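Local coordinates for nidogen (Mus musculus, PDB 1NPE), which probably links basement-membrane components, binding laminin through its six-bladed G3 beta-propeller domain, at residues Y222-V231 with F245-I256. Numbering follows the deposited sequence.
With CD (cadmium ion), chain G.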
ATOM      1  N   TYR A 222      15.624   7.993  -5.425  1.00 20.64           N
ATOM      2  CA  TYR A 222      15.284   6.920  -6.347  1.00 19.01           C
ATOM      3  C   TYR A 222      13.851   6.515  -6.047  1.00 17.16           C
ATOM      4  O   TYR A 222      13.547   6.080  -4.931  1.00 16.20           O
ATOM      5  CB  TYR A 222      16.213   5.717  -6.165  1.00 20.03           C
ATOM      6  CG  TYR A 222      17.664   6.014  -6.448  1.00 20.44           C
ATOM      7  CD1 TYR A 222      18.512   6.461  -5.436  1.00 20.02           C
ATOM      8  CD2 TYR A 222      18.189   5.863  -7.732  1.00 19.66           C
ATOM      9  CE1 TYR A 222      19.846   6.752  -5.692  1.00 20.84           C
ATOM     10  CE2 TYR A 222      19.526   6.154  -8.001  1.00 20.62           C
ATOM     11  CZ  TYR A 222      20.345   6.597  -6.976  1.00 21.41           C
ATOM     12  OH  TYR A 222      21.660   6.894  -7.231  1.00 24.91           O
ATOM     13  N   TYR A 223      12.966   6.696  -7.023  1.00 14.39           N
ATOM     14  CA  TYR A 223      11.575   6.327  -6.832  1.00 13.79           C
ATOM     15  C   TYR A 223      11.023   5.388  -7.903  1.00 13.37           C
ATOM     16  O   TYR A 223      11.526   5.339  -9.027  1.00 12.02           O
ATOM     17  CB  TYR A 223      10.688   7.575  -6.692  1.00 11.30           C
ATOM     18  CG  TYR A 223      10.456   8.382  -7.950  1.00 12.12           C
ATOM     19  CD1 TYR A 223       9.361   8.119  -8.778  1.00 12.58           C
ATOM     20  CD2 TYR A 223      11.286   9.454  -8.280  1.00 13.72           C
ATOM     21  CE1 TYR A 223       9.095   8.909  -9.900  1.00 13.00           C
ATOM     22  CE2 TYR A 223      11.033  10.249  -9.398  1.00 12.94           C
ATOM     23  CZ  TYR A 223       9.933   9.971 -10.200  1.00 13.40           C
ATOM     24  OH  TYR A 223       9.663  10.768 -11.285  1.00 15.60           O
ATOM     25  N   THR A 224       9.998   4.626  -7.526  1.00 14.34           N
ATOM     26  CA  THR A 224       9.344   3.704  -8.446  1.00 13.45           C
ATOM     27  C   THR A 224       8.100   4.402  -8.967  1.00 14.58           C
ATOM     28  O   THR A 224       7.381   5.056  -8.203  1.00 15.43           O
ATOM     29  CB  THR A 224       8.953   2.389  -7.755  1.00 14.56           C
ATOM     30  OG1 THR A 224       8.072   2.662  -6.656  1.00 13.24           O
ATOM     31  CG2 THR A 224      10.206   1.661  -7.258  1.00 10.75           C
ATOM     32  N   ASP A 225       7.847   4.260 -10.264  1.00 14.80           N
ATOM     33  CA  ASP A 225       6.711   4.914 -10.896  1.00 16.51           C
ATOM     34  C   ASP A 225       5.797   3.915 -11.593  1.00 18.11           C
ATOM     35  O   ASP A 225       6.248   3.068 -12.362  1.00 17.23           O
ATOM     36  CB  ASP A 225       7.221   5.975 -11.880  1.00 16.17           C
ATOM     37  CG  ASP A 225       6.119   6.893 -12.388  1.00 17.86           C
ATOM     38  OD1 ASP A 225       5.336   6.464 -13.246  1.00 20.69           O
ATOM     39  OD2 ASP A 225       6.052   8.060 -11.956  1.00 15.05           O
ATOM     40  N   TRP A 226       4.505   4.030 -11.303  1.00 19.64           N
ATOM     41  CA  TRP A 226       3.468   3.160 -11.866  1.00 21.34           C
ATOM     42  C   TRP A 226       3.069   3.504 -13.310  1.00 22.41           C
ATOM     43  O   TRP A 226       2.592   2.647 -14.058  1.00 22.71           O
ATOM     44  CB  TRP A 226       2.221   3.221 -10.983  1.00 21.07           C
ATOM     45  CG  TRP A 226       2.297   2.400  -9.729  1.00 21.91           C
ATOM     46  CD1 TRP A 226       3.368   1.683  -9.267  1.00 19.89           C
ATOM     47  CD2 TRP A 226       1.235   2.180  -8.797  1.00 19.88           C
ATOM     48  NE1 TRP A 226       3.034   1.031  -8.108  1.00 19.28           N
ATOM     49  CE2 TRP A 226       1.731   1.318  -7.797  1.00 19.72           C
ATOM     50  CE3 TRP A 226      -0.089   2.631  -8.709  1.00 20.87           C
ATOM     51  CZ2 TRP A 226       0.949   0.896  -6.723  1.00 19.11           C
ATOM     52  CZ3 TRP A 226      -0.863   2.214  -7.640  1.00 19.98           C
ATOM     53  CH2 TRP A 226      -0.340   1.354  -6.659  1.00 19.31           C
ATOM     54  N   LYS A 227       3.203   4.775 -13.668  1.00 22.68           N
ATOM     55  CA  LYS A 227       2.860   5.240 -15.005  1.00 25.17           C
ATOM     56  C   LYS A 227       3.934   4.843 -16.016  1.00 26.35           C
ATOM     57  O   LYS A 227       3.632   4.248 -17.051  1.00 27.69           O
ATOM     58  CB  LYS A 227       2.677   6.764 -14.977  1.00 27.36           C
ATOM     59  CG  LYS A 227       2.645   7.464 -16.330  1.00 32.88           C
ATOM     60  CD  LYS A 227       1.339   7.253 -17.074  1.00 38.29           C
ATOM     61  CE  LYS A 227       1.345   8.042 -18.384  1.00 41.30           C
ATOM     62  NZ  LYS A 227       0.155   7.754 -19.235  1.00 44.21           N
ATOM     63  N   THR A 228       5.192   5.118 -15.678  1.00 25.86           N
ATOM     64  CA  THR A 228       6.320   4.833 -16.561  1.00 25.24           C
ATOM     65  C   THR A 228       6.934   3.444 -16.409  1.00 25.50           C
ATOM     66  O   THR A 228       7.759   3.039 -17.229  1.00 27.19           O
ATOM     67  CB  THR A 228       7.450   5.862 -16.358  1.00 24.78           C
ATOM     68  OG1 THR A 228       8.014   5.700 -15.052  1.00 23.80           O
ATOM     69  CG2 THR A 228       6.923   7.286 -16.508  1.00 26.20           C
ATOM     70  N   ASN A 229       6.537   2.718 -15.367  1.00 25.25           N
ATOM     71  CA  ASN A 229       7.078   1.387 -15.101  1.00 24.86           C
ATOM     72  C   ASN A 229       8.599   1.420 -15.046  1.00 22.70           C
ATOM     73  O   ASN A 229       9.271   0.638 -15.712  1.00 23.60           O
ATOM     74  CB  ASN A 229       6.608   0.381 -16.153  1.00 28.17           C
ATOM     75  CG  ASN A 229       5.208  -0.125 -15.883  1.00 33.24           C
ATOM     76  OD1 ASN A 229       4.919  -0.632 -14.797  1.00 36.38           O
ATOM     77  ND2 ASN A 229       4.326   0.014 -16.864  1.00 35.01           N
ATOM     78  N   SER A 230       9.143   2.342 -14.263  1.00 20.62           N
ATOM     79  CA  SER A 230      10.585   2.452 -14.149  1.00 18.65           C
ATOM     80  C   SER A 230      11.049   3.014 -12.815  1.00 17.76           C
ATOM     81  O   SER A 230      10.254   3.535 -12.029  1.00 16.96           O
ATOM     82  CB  SER A 230      11.130   3.331 -15.273  1.00 17.57           C
ATOM     83  OG  SER A 230      10.866   4.702 -15.022  1.00 19.15           O
ATOM     84  N   VAL A 231      12.339   2.846 -12.551  1.00 17.28           N
ATOM     85  CA  VAL A 231      12.960   3.377 -11.349  1.00 19.74           C
ATOM     86  C   VAL A 231      13.612   4.678 -11.820  1.00 20.22           C
ATOM     87  O   VAL A 231      14.433   4.673 -12.739  1.00 21.07           O
ATOM     88  CB  VAL A 231      14.034   2.431 -10.777  1.00 19.71           C
ATOM     89  CG1 VAL A 231      14.733   3.090  -9.597  1.00 17.70           C
ATOM     90  CG2 VAL A 231      13.403   1.103 -10.359  1.00 18.00           C
ATOM     91  N   PHE A 245      15.509   3.603 -15.218  1.00 23.92           N
ATOM     92  CA  PHE A 245      15.734   2.198 -15.513  1.00 23.87           C
ATOM     93  C   PHE A 245      14.409   1.503 -15.772  1.00 24.63           C
ATOM     94  O   PHE A 245      13.539   1.478 -14.902  1.00 25.51           O
ATOM     95  CB  PHE A 245      16.449   1.494 -14.358  1.00 22.44           C
ATOM     96  CG  PHE A 245      16.531   0.004 -14.524  1.00 21.96           C
ATOM     97  CD1 PHE A 245      17.203  -0.553 -15.609  1.00 24.10           C
ATOM     98  CD2 PHE A 245      15.930  -0.845 -13.606  1.00 23.01           C
ATOM     99  CE1 PHE A 245      17.276  -1.934 -15.775  1.00 23.77           C
ATOM    100  CE2 PHE A 245      15.994  -2.230 -13.761  1.00 22.37           C
ATOM    101  CZ  PHE A 245      16.668  -2.776 -14.847  1.00 24.17           C
ATOM    102  N   HIS A 246      14.264   0.944 -16.967  1.00 24.61           N
ATOM    103  CA  HIS A 246      13.062   0.213 -17.338  1.00 25.26           C
ATOM    104  C   HIS A 246      13.375  -1.271 -17.320  1.00 25.26           C
ATOM    105  O   HIS A 246      14.118  -1.749 -18.178  1.00 26.27           O
ATOM    106  CB  HIS A 246      12.618   0.542 -18.768  1.00 26.94           C
ATOM    107  CG  HIS A 246      12.103   1.930 -18.959  1.00 30.61           C
ATOM    108  ND1 HIS A 246      12.933   3.029 -19.010  1.00 31.93           N
ATOM    109  CD2 HIS A 246      10.850   2.394 -19.177  1.00 33.55           C
ATOM    110  CE1 HIS A 246      12.213   4.109 -19.255  1.00 32.39           C
ATOM    111  NE2 HIS A 246      10.946   3.751 -19.362  1.00 35.22           N
ATOM    112  N   PRO A 247      12.876  -2.013 -16.318  1.00 23.72           N
ATOM    113  CA  PRO A 247      13.156  -3.453 -16.306  1.00 22.42           C
ATOM    114  C   PRO A 247      12.445  -4.075 -17.516  1.00 23.12           C
ATOM    115  O   PRO A 247      11.363  -3.628 -17.888  1.00 21.45           O
ATOM    116  CB  PRO A 247      12.531  -3.913 -14.990  1.00 21.93           C
ATOM    117  CG  PRO A 247      11.466  -2.890 -14.721  1.00 23.40           C
ATOM    118  CD  PRO A 247      12.133  -1.607 -15.115  1.00 22.01           C
ATOM    119  N   HIS A 248      13.067  -5.068 -18.150  1.00 24.21           N
ATOM    120  CA  HIS A 248      12.477  -5.708 -19.330  1.00 24.95           C
ATOM    121  C   HIS A 248      11.043  -6.201 -19.119  1.00 24.54           C
ATOM    122  O   HIS A 248      10.187  -6.024 -19.987  1.00 23.17           O
ATOM    123  CB  HIS A 248      13.377  -6.835 -19.847  1.00 25.60           C
ATOM    124  CG  HIS A 248      14.638  -6.345 -20.489  1.00 25.98           C
ATOM    125  ND1 HIS A 248      14.637  -5.578 -21.635  1.00 24.32           N
ATOM    126  CD2 HIS A 248      15.934  -6.450 -20.107  1.00 25.63           C
ATOM    127  CE1 HIS A 248      15.875  -5.224 -21.925  1.00 23.53           C
ATOM    128  NE2 HIS A 248      16.682  -5.741 -21.015  1.00 24.85           N
ATOM    129  N   LYS A 249      10.793  -6.811 -17.965  1.00 23.54           N
ATOM    130  CA  LYS A 249       9.463  -7.304 -17.621  1.00 25.13           C
ATOM    131  C   LYS A 249       8.723  -6.100 -17.030  1.00 26.91           C
ATOM    132  O   LYS A 249       8.874  -5.785 -15.847  1.00 27.78           O
ATOM    133  CB  LYS A 249       9.578  -8.434 -16.594  1.00 23.96           C
ATOM    134  CG  LYS A 249       8.270  -9.112 -16.269  1.00 22.12           C
ATOM    135  CD  LYS A 249       8.211 -10.496 -16.847  1.00 21.66           C
ATOM    136  CE  LYS A 249       9.205 -11.416 -16.184  1.00 23.34           C
ATOM    137  NZ  LYS A 249       9.101 -12.801 -16.714  1.00 19.18           N
ATOM    138  N   GLN A 250       7.943  -5.422 -17.870  1.00 29.04           N
ATOM    139  CA  GLN A 250       7.223  -4.211 -17.475  1.00 30.26           C
ATOM    140  C   GLN A 250       6.000  -4.355 -16.557  1.00 29.84           C
ATOM    141  O   GLN A 250       4.925  -3.834 -16.856  1.00 29.32           O
ATOM    142  CB  GLN A 250       6.881  -3.377 -18.726  1.00 34.21           C
ATOM    143  CG  GLN A 250       8.113  -2.970 -19.569  1.00 37.68           C
ATOM    144  CD  GLN A 250       7.770  -2.162 -20.831  1.00 43.38           C
ATOM    145  OE1 GLN A 250       6.950  -2.581 -21.657  1.00 44.29           O
ATOM    146  NE2 GLN A 250       8.423  -1.007 -20.992  1.00 44.66           N
ATOM    147  N   THR A 251       6.166  -5.051 -15.432  1.00 29.20           N
ATOM    148  CA  THR A 251       5.072  -5.210 -14.475  1.00 29.16           C
ATOM    149  C   THR A 251       5.155  -4.094 -13.417  1.00 28.65           C
ATOM    150  O   THR A 251       6.142  -3.363 -13.351  1.00 28.38           O
ATOM    151  CB  THR A 251       5.079  -6.610 -13.795  1.00 29.95           C
ATOM    152  OG1 THR A 251       6.239  -6.749 -12.967  1.00 29.25           O
ATOM    153  CG2 THR A 251       5.085  -7.713 -14.835  1.00 27.68           C
ATOM    154  N   ARG A 252       4.102  -3.949 -12.620  1.00 27.93           N
ATOM    155  CA  ARG A 252       4.025  -2.913 -11.588  1.00 26.78           C
ATOM    156  C   ARG A 252       5.179  -2.954 -10.571  1.00 24.71           C
ATOM    157  O   ARG A 252       5.427  -3.979  -9.938  1.00 24.90           O
ATOM    158  CB  ARG A 252       2.694  -3.037 -10.846  1.00 28.56           C
ATOM    159  CG  ARG A 252       2.190  -1.758 -10.207  1.00 29.70           C
ATOM    160  CD  ARG A 252       1.628  -0.830 -11.249  1.00 31.46           C
ATOM    161  NE  ARG A 252       0.250  -0.449 -10.966  1.00 34.15           N
ATOM    162  CZ  ARG A 252      -0.487   0.326 -11.758  1.00 33.87           C
ATOM    163  NH1 ARG A 252       0.022   0.807 -12.886  1.00 34.29           N
ATOM    164  NH2 ARG A 252      -1.735   0.619 -11.426  1.00 32.89           N
ATOM    165  N   LEU A 253       5.896  -1.844 -10.454  1.00 21.91           N
ATOM    166  CA  LEU A 253       6.997  -1.728  -9.505  1.00 21.10           C
ATOM    167  C   LEU A 253       6.452  -1.263  -8.154  1.00 20.06           C
ATOM    168  O   LEU A 253       5.554  -0.432  -8.111  1.00 18.52           O
ATOM    169  CB  LEU A 253       8.020  -0.700  -9.996  1.00 22.34           C
ATOM    170  CG  LEU A 253       8.755  -0.945 -11.315  1.00 22.73           C
ATOM    171  CD1 LEU A 253       9.865   0.074 -11.437  1.00 24.78           C
ATOM    172  CD2 LEU A 253       9.353  -2.330 -11.325  1.00 22.59           C
ATOM    173  N   TYR A 254       7.005  -1.777  -7.058  1.00 18.06           N
ATOM    174  CA  TYR A 254       6.547  -1.369  -5.738  1.00 18.00           C
ATOM    175  C   TYR A 254       7.633  -0.730  -4.862  1.00 17.49           C
ATOM    176  O   TYR A 254       8.231   0.269  -5.256  1.00 18.35           O
ATOM    177  CB  TYR A 254       5.839  -2.533  -5.035  1.00 18.39           C
ATOM    178  CG  TYR A 254       4.599  -2.975  -5.786  1.00 21.66           C
ATOM    179  CD1 TYR A 254       3.489  -2.132  -5.891  1.00 23.40           C
ATOM    180  CD2 TYR A 254       4.555  -4.206  -6.449  1.00 22.50           C
ATOM    181  CE1 TYR A 254       2.370  -2.498  -6.639  1.00 26.18           C
ATOM    182  CE2 TYR A 254       3.438  -4.581  -7.201  1.00 25.56           C
ATOM    183  CZ  TYR A 254       2.354  -3.722  -7.294  1.00 26.58           C
ATOM    184  OH  TYR A 254       1.270  -4.058  -8.070  1.00 30.06           O
ATOM    185  N   GLY A 255       7.863  -1.286  -3.676  1.00 16.26           N
ATOM    186  CA  GLY A 255       8.857  -0.741  -2.769  1.00 15.08           C
ATOM    187  C   GLY A 255      10.269  -0.682  -3.317  1.00 16.06           C
ATOM    188  O   GLY A 255      10.626  -1.408  -4.247  1.00 17.46           O
ATOM    189  N   ILE A 256      11.081   0.170  -2.710  1.00 15.77           N
ATOM    190  CA  ILE A 256      12.462   0.351  -3.121  1.00 17.10           C
ATOM    191  C   ILE A 256      13.307   0.707  -1.901  1.00 19.43           C
ATOM    192  O   ILE A 256      12.879   1.471  -1.035  1.00 22.61           O
ATOM    193  CB  ILE A 256      12.575   1.459  -4.204  1.00 14.87           C
ATOM    194  CG1 ILE A 256      13.968   1.473  -4.825  1.00 12.71           C
ATOM    195  CG2 ILE A 256      12.230   2.814  -3.623  1.00 13.46           C
ATOM    196  CD1 ILE A 256      14.054   2.339  -6.071  1.00 11.82           C
TER
HETATM  197 CD    CD G5004      12.694  -5.246 -23.394  1.00 31.47          CD
HETATM  198  O   HOH W   1       5.578   0.490 -12.190  1.00 17.73           O
HETATM  199  O   HOH W   2       8.206   4.238 -19.787  1.00 16.50           O
HETATM  200  O   HOH W   3       9.477  -0.400 -18.415  1.00 57.87           O
HETATM  201  O   HOH W   4      10.718  -3.960 -21.940  1.00 28.34           O
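In the six-bladed YWTD beta-propeller, Trp226 and its neighbours on one blade meet Arg252, Leu253 and Tyr254 of the loop that runs from strand 240-245 to strand 256-259, the strand that closes the ring by joining 2-8 in the next blade. The contact illustrates how an irregular connection is held by a blade and the turn between two of its strands. The guanidinium of Arg252 lies flat on the indole of Trp226, the planes 3° apart and the centres 4.4 Å apart. A bend at chi2 (76°) sets Arg252 CD over the five-membered ring, 3.6 Å from its centroid. At the indole edge, Trp226 NE1 makes a weak hydrogen bond of 2.9 Å to Leu253 O. An alanine in place of Trp226 would probably leave Leu253 O without this donor and the guanidinium without its platform, free to swing. The rings of Tyr210 and Phe212 lie nearly parallel to the indole, and a chain of another protein packs beside it and accepts a hydrogen bond from Arg252 N. On strand 220-225, Thr224 OG1 donates to Tyr254 O over 2.8 Å and also bonds with Ala213 N, while a water bridges Asp225 O to Leu253 N. Leu253 and Val231 cross at about a right angle, Leu253 CD1 lying 3.8 Å from Val231 CG2, and Ile256 CD1 reaches the other branch, Val231 CG1. The loop leaves the sheet at the antiparallel, hydrogen-bonded pair of Val231 and Phe245. Just beyond it, Ser230 CB sits over the centre of the His246 ring, 4.0 Å from its centroid, and a water joins His246 NE2 to Thr228 O.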